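Inosine-uridine nucleoside N-ribohydrolase (Xanthomonas oryzae pv. oryzae, PDB 4KL0) is a calcium-binding bacterial effector of unestablished function that, as a member of the inosine-uridine nucleoside hydrolase family, probably hydrolyses N-glycosidic bonds. Local coordinates at residues D41-Y46 with E251-V256. Residues are numbered along the deposited sequence; the frame is centred on the assembly and turned at random.
With CA (calcium ion), chain B.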
loop_
_atom_site.group_PDB
_atom_site.type_symbol
_atom_site.label_atom_id
_atom_site.label_comp_id
_atom_site.label_asym_id
_atom_site.label_seq_id
_atom_site.Cartn_x
_atom_site.Cartn_y
_atom_site.Cartn_z
ATOM N N ASP A 41 -1.989 4.505 5.110
ATOM C CA ASP A 41 -1.532 4.166 3.744
ATOM C C ASP A 41 -2.338 3.088 3.055
ATOM O O ASP A 41 -2.683 3.221 1.877
ATOM C CB ASP A 41 -0.143 3.617 3.844
ATOM C CG ASP A 41 0.856 4.664 3.856
ATOM O OD1 ASP A 41 1.013 5.337 4.928
ATOM O OD2 ASP A 41 1.521 4.777 2.799
ATOM N N ASP A 42 -2.566 1.962 3.742
ATOM C CA ASP A 42 -3.242 0.865 3.068
ATOM C C ASP A 42 -4.643 1.256 2.676
ATOM O O ASP A 42 -5.118 0.876 1.589
ATOM C CB ASP A 42 -3.216 -0.412 3.947
ATOM C CG ASP A 42 -1.793 -0.851 4.286
ATOM O OD1 ASP A 42 -1.386 -1.872 3.724
ATOM O OD2 ASP A 42 -1.090 -0.153 5.113
ATOM N N VAL A 43 -5.334 1.982 3.569
ATOM C CA VAL A 43 -6.717 2.351 3.250
ATOM C C VAL A 43 -6.812 3.405 2.158
ATOM O O VAL A 43 -7.745 3.342 1.352
ATOM C CB VAL A 43 -7.473 2.724 4.519
ATOM C CG1 VAL A 43 -8.863 3.340 4.166
ATOM C CG2 VAL A 43 -7.636 1.420 5.352
ATOM N N VAL A 44 -5.829 4.317 2.065
ATOM C CA VAL A 44 -5.775 5.190 0.895
ATOM C C VAL A 44 -5.603 4.340 -0.369
ATOM O O VAL A 44 -6.249 4.619 -1.412
ATOM C CB VAL A 44 -4.611 6.226 0.989
ATOM C CG1 VAL A 44 -4.673 7.147 -0.273
ATOM C CG2 VAL A 44 -4.786 7.063 2.289
ATOM N N THR A 45 -4.807 3.263 -0.270
ATOM C CA THR A 45 -4.610 2.405 -1.442
ATOM C C THR A 45 -5.925 1.726 -1.834
ATOM O O THR A 45 -6.230 1.605 -3.036
ATOM C CB THR A 45 -3.547 1.320 -1.136
ATOM O OG1 THR A 45 -2.389 1.959 -0.627
ATOM C CG2 THR A 45 -3.192 0.532 -2.396
ATOM N N TYR A 46 -6.721 1.253 -0.860
ATOM C CA TYR A 46 -7.983 0.597 -1.182
ATOM C C TYR A 46 -8.886 1.621 -1.884
ATOM O O TYR A 46 -9.628 1.290 -2.842
ATOM C CB TYR A 46 -8.727 0.120 0.078
ATOM C CG TYR A 46 -7.968 -0.806 0.996
ATOM C CD1 TYR A 46 -6.836 -1.497 0.561
ATOM C CD2 TYR A 46 -8.364 -0.987 2.293
ATOM C CE1 TYR A 46 -6.106 -2.319 1.433
ATOM C CE2 TYR A 46 -7.684 -1.810 3.152
ATOM C CZ TYR A 46 -6.553 -2.479 2.734
ATOM O OH TYR A 46 -5.883 -3.237 3.653
ATOM N N GLU A 251 -13.588 10.306 6.077
ATOM C CA GLU A 251 -13.457 10.834 7.424
ATOM C C GLU A 251 -12.493 9.941 8.226
ATOM O O GLU A 251 -11.677 10.441 8.990
ATOM C CB GLU A 251 -14.815 10.870 8.151
ATOM C CG GLU A 251 -15.815 11.865 7.502
ATOM C CD GLU A 251 -17.178 11.837 8.175
ATOM O OE1 GLU A 251 -17.507 10.786 8.788
ATOM O OE2 GLU A 251 -17.912 12.881 8.115
ATOM N N TYR A 252 -12.610 8.629 8.083
ATOM C CA TYR A 252 -11.600 7.753 8.721
ATOM C C TYR A 252 -10.172 8.157 8.334
ATOM O O TYR A 252 -9.294 8.278 9.217
ATOM C CB TYR A 252 -11.852 6.276 8.385
ATOM C CG TYR A 252 -10.668 5.334 8.585
ATOM C CD1 TYR A 252 -9.834 5.017 7.501
ATOM C CD2 TYR A 252 -10.333 4.856 9.840
ATOM C CE1 TYR A 252 -8.741 4.185 7.659
ATOM C CE2 TYR A 252 -9.244 4.012 10.010
ATOM C CZ TYR A 252 -8.438 3.703 8.922
ATOM O OH TYR A 252 -7.339 2.881 9.096
ATOM N N LEU A 253 -9.916 8.352 7.035
ATOM C CA LEU A 253 -8.538 8.633 6.615
ATOM C C LEU A 253 -8.074 9.958 7.190
ATOM O O LEU A 253 -6.963 10.077 7.696
ATOM C CB LEU A 253 -8.392 8.692 5.096
ATOM C CG LEU A 253 -8.489 7.287 4.477
ATOM C CD1 LEU A 253 -8.642 7.413 2.956
ATOM C CD2 LEU A 253 -7.226 6.455 4.878
ATOM N N ARG A 254 -8.910 11.004 7.091
ATOM C CA ARG A 254 -8.469 12.267 7.635
ATOM C C ARG A 254 -8.239 12.161 9.152
ATOM O O ARG A 254 -7.236 12.651 9.650
ATOM C CB ARG A 254 -9.508 13.347 7.270
ATOM C CG ARG A 254 -9.122 14.765 7.801
ATOM C CD ARG A 254 -9.604 15.067 9.242
ATOM N NE ARG A 254 -10.935 14.534 9.564
ATOM C CZ ARG A 254 -12.078 15.112 9.217
ATOM N NH1 ARG A 254 -12.043 16.240 8.534
ATOM N NH2 ARG A 254 -13.248 14.546 9.525
ATOM N N ASP A 255 -9.148 11.494 9.859
ATOM C CA ASP A 255 -9.030 11.392 11.316
ATOM C C ASP A 255 -7.794 10.568 11.707
ATOM O O ASP A 255 -7.043 10.973 12.611
ATOM C CB ASP A 255 -10.276 10.798 11.957
ATOM C CG ASP A 255 -11.483 11.735 11.872
ATOM O OD1 ASP A 255 -11.304 12.920 11.488
ATOM O OD2 ASP A 255 -12.589 11.243 12.196
ATOM N N VAL A 256 -7.536 9.464 11.011
ATOM C CA VAL A 256 -6.326 8.703 11.386
ATOM C C VAL A 256 -5.030 9.485 11.106
ATOM O O VAL A 256 -4.063 9.462 11.906
ATOM C CB VAL A 256 -6.285 7.281 10.722
ATOM C CG1 VAL A 256 -7.412 6.513 11.184
ATOM C CG2 VAL A 256 -6.249 7.376 9.274
HETATM CA CA CA B . 1.177 -0.952 4.448
HETATM O O HOH W 1 3.585 -0.125 3.560
HETATM O O HOH W 2 1.737 1.160 5.635
HETATM O O HOH W 3 3.106 -1.618 6.053
#
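Val43 and Val44 meet Tyr252 and Leu253 where two nearly antiparallel helices of the nucleoside hydrolase fold pack, their local axes 10.2 Å apart and inclined at 155°. Helix 41-54 follows the calcium-binding loop after strand 28-34 of the central sheet, and helix 248-269 packs against this helix. The tight part is entirely apolar and buried. Leu253 CD2 sits between the two valines, 3.6 Å from CG1 of Val43 and equally close to CG2 of Val44; a forked leucine suits this place because its other methyl, CD1, can also lie against Val44 CG2. Val43 sets CG1 anti to its backbone N (chi1 171°), and this methyl touches both Leu253 and the rim of the Tyr252 ring, near the ring plane, 3.6 Å from CE1. The tyrosine thus offers an edge to the compact, beta-branched valine, while its hydroxyl hydrogen-bonds to Asn37 of the metal-site loop. Beyond these four residues the contact stops, and on the far side of segment 251-256 Arg254 and Asp255 are partly exposed, where charged side chains suit the surface. The guanidinium of Arg254 forms a salt bridge to Glu240 through NH1; its pairing with Asp255 is oblique and modelled doubtfully short. Another flank of helix 41-46, about a quarter turn round from Val43, serves the metal. Asp35, Asp318 and the backbone carbonyl O of Ile151 complete the calcium site with three waters, and the carboxylate of Asp42 grips the ion with both oxygens, OD2 at 2.5 Å and OD1 at 2.8 Å.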